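Cephalosporin acylase (Bacillus halodurans, PDB 2NLZ) probably hydrolyses acyl-amide or gamma-glutamyl bonds as a member of the gamma-glutamyltranspeptidase family of Ntn hydrolases, though its physiological substrate is not established. Local coordinates at residues A33-A36 against G37-L41; A50-A53 against T54-L58; T64-G67 against I68-A72. The protein carries 1 engineered substitution. One frame throughout, in Å; residues are numbered along the deposited sequence.

Contact 1 (A33-A36 against G37-L41); sequences AAQA and GLDIL
Asp39 is tied back to Gln35 by the backbone bond Asp39 N to Gln35 O, 2.9 Å. It is one rung of a regular alpha-helical i to i-4 ladder within helix 31-42. Leu38 N reaches Ala34 O at 3.0 Å. Ile40 N is likewise 3.0 Å from Ala36 O, and the longest rung is Gly37 N to Ala33 O at 3.3 Å. The carboxylate of Asp39 has its main partner elsewhere, in a salt bridge from OD2 to NZ of Lys42 of the second subunit. Its CG stands beside its own backbone N and opposite the carbonyl carbon (chi1 -66°), a setting that lays the carboxylate near the preceding turn, almost at right angles (89°) to the amide plane of Gln35. Were Asp39 replaced by an alanine, Lys42 of the second subunit would probably lose its anionic mate, weakening this join between subunits. Gln35 also packs on Leu38 of the second subunit, and Leu38 on Gln35 of that subunit, so this side of the helix lies at an interface. Elsewhere the helix packs within the chain: Ala33 meets Thr54 and Leu58 of helix 47-61, Ala34 and Leu38 rest on Val26 of strand 24-28, and Ala36 abuts Pro144. Along the helix itself, aliphatic carbons come near the carbonyl oxygens one turn back. Leu38 CD1 is 3.9 Å from Ala34 O, and Ile40 places its CD1 3.5 Å from Ala36 O.

Contact 2 (A50-A53 against T54-L58); sequences AAIA and TATAL
Two threonines turn their hydroxyls back onto the preceding turn, Thr54 onto Ala50 and Thr56 toward Ile52 and Ala53, but by different torsions. In Thr54, OG1 lies beside the backbone N and opposite the carbonyl carbon (chi1 -46°), while CG2 is directed away from that N. In Thr56, OG1 sits between the backbone N and the carbonyl carbon (chi1 50°), and CG2 takes the place beside the N. The consequence for Thr54 is a single well-defined target: OG1 donates to Ala50 O at 2.6 Å. The same oxygen also accepts from Thr54 N at 2.9 Å. Since the two donors arrive from opposite faces of the carbonyl plane, Ala50 O is gripped by two bonds without their competing for one direction. The hydroxyl of Thr56 has a choice instead. Its OG1 is 2.8 Å from Ile52 O and 3.0 Å from Ala53 O, and which of them its one proton serves, or whether it is shared, is not settled. Neither acceptor depends on it, because each also receives a backbone bond. Thr56 N meets Ile52 O in the straightest of the backbone rungs, with an N-H...O angle of 173°, and Ala57 N takes Ala53 O at 3.0 Å. The remaining rung, Ala55 N to Ala51 O, measures 2.8 Å. Both hydroxyls are buried, and these carbonyls supply their polar partners. Small alanine methyls let neighbours come near: Ala51 packs on Leu361 and Thr363 of strand 359-365, Ala53 on Ile40, and Ala55 on Trp126 of helix 122-133. Threonine hydroxyls folded onto carbonyls a turn earlier are a recurrent feature of buried alpha-helices; here the alanine-rich helix 47-61 packs between sheet and helices, consistent with the layered alpha-beta-beta-alpha Ntn-hydrolase fold.

Contact 3 (T64-G67 against I68-A72); sequences TSNG and IGSDA
Ser70 returns to Gly67 through both its side chain and its backbone, closing the four-residue turn from Gly67 to Ser70. The acceptor in question is Gly67 O. Ser70 OG lies 2.9 Å from it, and Ser70 N makes a weak bond to it at 3.3 Å with an N-H...O angle of only 137°. The hydroxyl may therefore reinforce the turn, whose backbone bond is weak. Its proton is not committed to this carbonyl, however: OG is also hydrogen-bonded to OD1 of Asn377, so the carbonyl and that amide oxygen may share or compete for it. The serine torsion explains the reach. With OG beside its own backbone N and opposite the carbonyl carbon (chi1 -71°), the hydroxyl is brought over the start of the turn, where it also lies 3.0 Å from Gly67 N. The serine methylene follows it in, with CB 3.2 Å from Gly67 O.

Further along, polar groups find partners outside the turn. The backbones of Gly69, Ser70, Asp71 and Ala72 are hydrogen-bonded to those of Gln395, Ala122, Ser376 and Gly87 respectively. The Asp71 carboxylate is held by several weak bonds: OD2 to His419 NE2, and OD1 to both Gln395 NE2 and Gly89 N. Ahead of the turn, Ser65 OG is hydrogen-bonded to Glu62 OE1. Ile68, at the second position, packs on helix 202-212, touching His204, Thr207, Leu208 and Ile211. The backbone angles of Ile68 and Gly69 together fit a type I beta turn from Gly67 to Ser70, here leading the chain from the loop after helix 47-61 into strand 71-78 of the core of an Ntn-hydrolase-like fold.

Overall arrangement
The three contacts follow one another along the chain and step inward: their centres lie 20, 14 and 10 Å from the centre of the chain. Contacts 1 and 2, with centres about 8 Å apart, sit on consecutive helices packed against each other; Gly37 O comes within 3.4 Å of Ala50 CB, and Gly37 CA within 3.6 Å of Thr54 OG1. Contact 2 joins contact 3 where Leu58 touches the side chain of Asn66, the centres being about 12 Å apart. Contacts 1 and 3 do not meet, their nearest atoms being about 8 Å apart. Thus the series runs from a subunit interface at contact 1 to the sheet core at contact 3; none contains a bound ligand or an established catalytic residue.

Contact 1 (A33-A36 against G37-L41)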
# COMPACT_ATOMS: atom_id res chain seq x y z
N ALA D 33 9.55 -3.31 31.68
CA ALA D 33 8.58 -4.01 32.52
C ALA D 33 8.61 -5.50 32.20
O ALA D 33 8.63 -6.33 33.11
CB ALA D 33 7.17 -3.44 32.35
N ALA D 34 8.62 -5.82 30.91
CA ALA D 34 8.81 -7.20 30.47
C ALA D 34 10.11 -7.77 31.05
O ALA D 34 10.16 -8.92 31.50
CB ALA D 34 8.81 -7.28 28.94
N GLN D 35 11.15 -6.93 31.06
CA GLN D 35 12.44 -7.30 31.62
C GLN D 35 12.35 -7.68 33.09
O GLN D 35 13.04 -8.60 33.53
CB GLN D 35 13.45 -6.16 31.40
CG GLN D 35 14.92 -6.56 31.54
CD GLN D 35 15.40 -7.51 30.44
OE1 GLN D 35 14.74 -7.68 29.41
NE2 GLN D 35 16.55 -8.11 30.67
N ALA D 36 11.49 -6.99 33.84
CA ALA D 36 11.25 -7.28 35.24
C ALA D 36 10.69 -8.68 35.43
O ALA D 36 11.19 -9.45 36.26
CB ALA D 36 10.31 -6.23 35.86
N GLY D 37 9.66 -9.02 34.66
CA GLY D 37 9.04 -10.34 34.73
C GLY D 37 10.01 -11.46 34.35
O GLY D 37 9.94 -12.57 34.89
N LEU D 38 10.91 -11.16 33.42
CA LEU D 38 11.97 -12.08 33.07
C LEU D 38 12.96 -12.29 34.20
O LEU D 38 13.35 -13.43 34.48
CB LEU D 38 12.71 -11.58 31.84
CG LEU D 38 12.39 -12.25 30.51
CD1 LEU D 38 10.90 -12.53 30.32
CD2 LEU D 38 12.93 -11.39 29.40
N ASP D 39 13.37 -11.21 34.86
CA ASP D 39 14.30 -11.28 35.98
C ASP D 39 13.71 -12.06 37.15
O ASP D 39 14.45 -12.70 37.90
CB ASP D 39 14.68 -9.88 36.46
CG ASP D 39 15.48 -9.11 35.43
OD1 ASP D 39 15.68 -7.89 35.64
OD2 ASP D 39 15.91 -9.73 34.42
N ILE D 40 12.39 -12.00 37.30
CA ILE D 40 11.73 -12.70 38.39
C ILE D 40 11.62 -14.18 38.06
O ILE D 40 11.80 -15.03 38.94
CB ILE D 40 10.38 -12.05 38.74
CG1 ILE D 40 10.56 -11.13 39.94
CG2 ILE D 40 9.34 -13.09 39.09
CD1 ILE D 40 11.56 -10.01 39.72
N LEU D 41 11.36 -14.48 36.80
CA LEU D 41 11.39 -15.85 36.30
C LEU D 41 12.78 -16.45 36.55
O LEU D 41 12.89 -17.58 37.02
CB LEU D 41 11.01 -15.88 34.82
CG LEU D 41 9.64 -16.36 34.29
CD1 LEU D 41 8.55 -16.35 35.33
CD2 LEU D 41 9.23 -15.49 33.11

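Contact 2 (A50-A53 against T54-L58)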
# COMPACT_ATOMS: atom_id res chain seq x y z
N ALA D 50 5.99 -13.22 38.03
CA ALA D 50 6.36 -12.36 36.89
C ALA D 50 5.32 -11.30 36.56
O ALA D 50 5.67 -10.17 36.21
CB ALA D 50 6.67 -13.20 35.66
N ALA D 51 4.04 -11.67 36.68
CA ALA D 51 2.95 -10.76 36.42
C ALA D 51 2.99 -9.61 37.41
O ALA D 51 2.87 -8.44 37.03
CB ALA D 51 1.64 -11.50 36.51
N ILE D 52 3.18 -9.94 38.69
CA ILE D 52 3.29 -8.94 39.75
C ILE D 52 4.52 -8.07 39.52
O ILE D 52 4.46 -6.86 39.64
CB ILE D 52 3.31 -9.59 41.15
CG1 ILE D 52 2.02 -10.39 41.39
CG2 ILE D 52 3.44 -8.55 42.25
CD1 ILE D 52 2.11 -11.42 42.51
N ALA D 53 5.63 -8.69 39.14
CA ALA D 53 6.85 -7.95 38.83
C ALA D 53 6.59 -6.88 37.78
O ALA D 53 6.90 -5.70 37.97
CB ALA D 53 7.95 -8.89 38.38
N THR D 54 6.00 -7.32 36.68
CA THR D 54 5.69 -6.47 35.56
C THR D 54 4.64 -5.40 35.88
O THR D 54 4.72 -4.28 35.39
CB THR D 54 5.18 -7.33 34.39
OG1 THR D 54 6.05 -8.46 34.23
CG2 THR D 54 5.15 -6.52 33.11
N ALA D 55 3.65 -5.75 36.70
CA ALA D 55 2.57 -4.83 37.03
C ALA D 55 3.11 -3.67 37.84
O ALA D 55 2.87 -2.50 37.51
CB ALA D 55 1.47 -5.54 37.79
N THR D 56 3.85 -4.01 38.88
CA THR D 56 4.44 -3.01 39.77
C THR D 56 5.49 -2.19 39.05
O THR D 56 5.66 -1.00 39.34
CB THR D 56 5.07 -3.65 41.03
OG1 THR D 56 5.93 -4.73 40.65
CG2 THR D 56 3.99 -4.18 41.96
N ALA D 57 6.21 -2.82 38.12
CA ALA D 57 7.17 -2.12 37.27
C ALA D 57 6.49 -1.04 36.44
O ALA D 57 6.98 0.08 36.38
CB ALA D 57 7.92 -3.09 36.37
N LEU D 58 5.34 -1.40 35.84
CA LEU D 58 4.54 -0.50 35.00
C LEU D 58 4.03 0.71 35.76
O LEU D 58 3.80 1.78 35.19
CB LEU D 58 3.34 -1.26 34.40
CG LEU D 58 3.64 -2.26 33.28
CD1 LEU D 58 2.50 -3.26 33.07
CD2 LEU D 58 3.97 -1.55 31.98

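Contact 3 (T64-G67 against I68-A72)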
# COMPACT_ATOMS: atom_id res chain seq x y z
N THR D 64 1.51 7.29 32.87
CA THR D 64 0.45 7.91 32.11
C THR D 64 -0.76 7.00 31.99
O THR D 64 -1.79 7.44 31.53
CB THR D 64 0.93 8.28 30.70
OG1 THR D 64 1.44 7.12 30.05
CG2 THR D 64 2.01 9.35 30.76
N SER D 65 -0.63 5.74 32.40
CA SER D 65 -1.69 4.75 32.20
C SER D 65 -2.02 3.97 33.46
O SER D 65 -2.74 2.97 33.43
CB SER D 65 -1.27 3.76 31.11
OG SER D 65 -1.18 4.40 29.85
N ASN D 66 -1.51 4.44 34.58
CA ASN D 66 -1.29 3.56 35.69
C ASN D 66 -0.96 4.30 36.96
O ASN D 66 -0.71 5.49 36.93
CB ASN D 66 -0.09 2.70 35.33
CG ASN D 66 -0.16 1.38 35.94
OD1 ASN D 66 0.84 0.69 36.04
ND2 ASN D 66 -1.35 0.99 36.36
N GLY D 67 -0.94 3.57 38.07
CA GLY D 67 -0.47 4.10 39.34
C GLY D 67 -0.53 3.07 40.44
O GLY D 67 -1.11 1.99 40.28
N ILE D 68 0.09 3.38 41.58
CA ILE D 68 -0.02 2.54 42.76
C ILE D 68 -1.43 2.67 43.30
O ILE D 68 -1.97 1.73 43.89
CB ILE D 68 1.02 2.95 43.82
CG1 ILE D 68 2.36 3.24 43.13
CG2 ILE D 68 1.12 1.89 44.93
CD1 ILE D 68 3.58 3.08 43.98
N GLY D 69 -2.04 3.82 43.06
CA GLY D 69 -3.45 4.04 43.40
C GLY D 69 -4.45 3.52 42.38
O GLY D 69 -5.57 4.03 42.30
N SER D 70 -4.05 2.50 41.62
CA SER D 70 -4.93 1.86 40.64
C SER D 70 -5.76 0.77 41.29
O SER D 70 -5.49 0.39 42.42
CB SER D 70 -4.10 1.23 39.52
OG SER D 70 -3.51 2.21 38.68
N ASP D 71 -6.76 0.28 40.57
CA ASP D 71 -7.21 -1.09 40.86
C ASP D 71 -6.81 -2.04 39.73
O ASP D 71 -6.34 -1.58 38.69
CB ASP D 71 -8.68 -1.23 41.33
CG ASP D 71 -9.64 -0.36 40.59
OD1 ASP D 71 -10.64 0.04 41.22
OD2 ASP D 71 -9.42 -0.08 39.39
N ALA D 72 -6.97 -3.34 39.95
CA ALA D 72 -6.47 -4.37 39.04
C ALA D 72 -7.44 -5.52 38.82
O ALA D 72 -8.40 -5.68 39.57
CB ALA D 72 -5.14 -4.90 39.55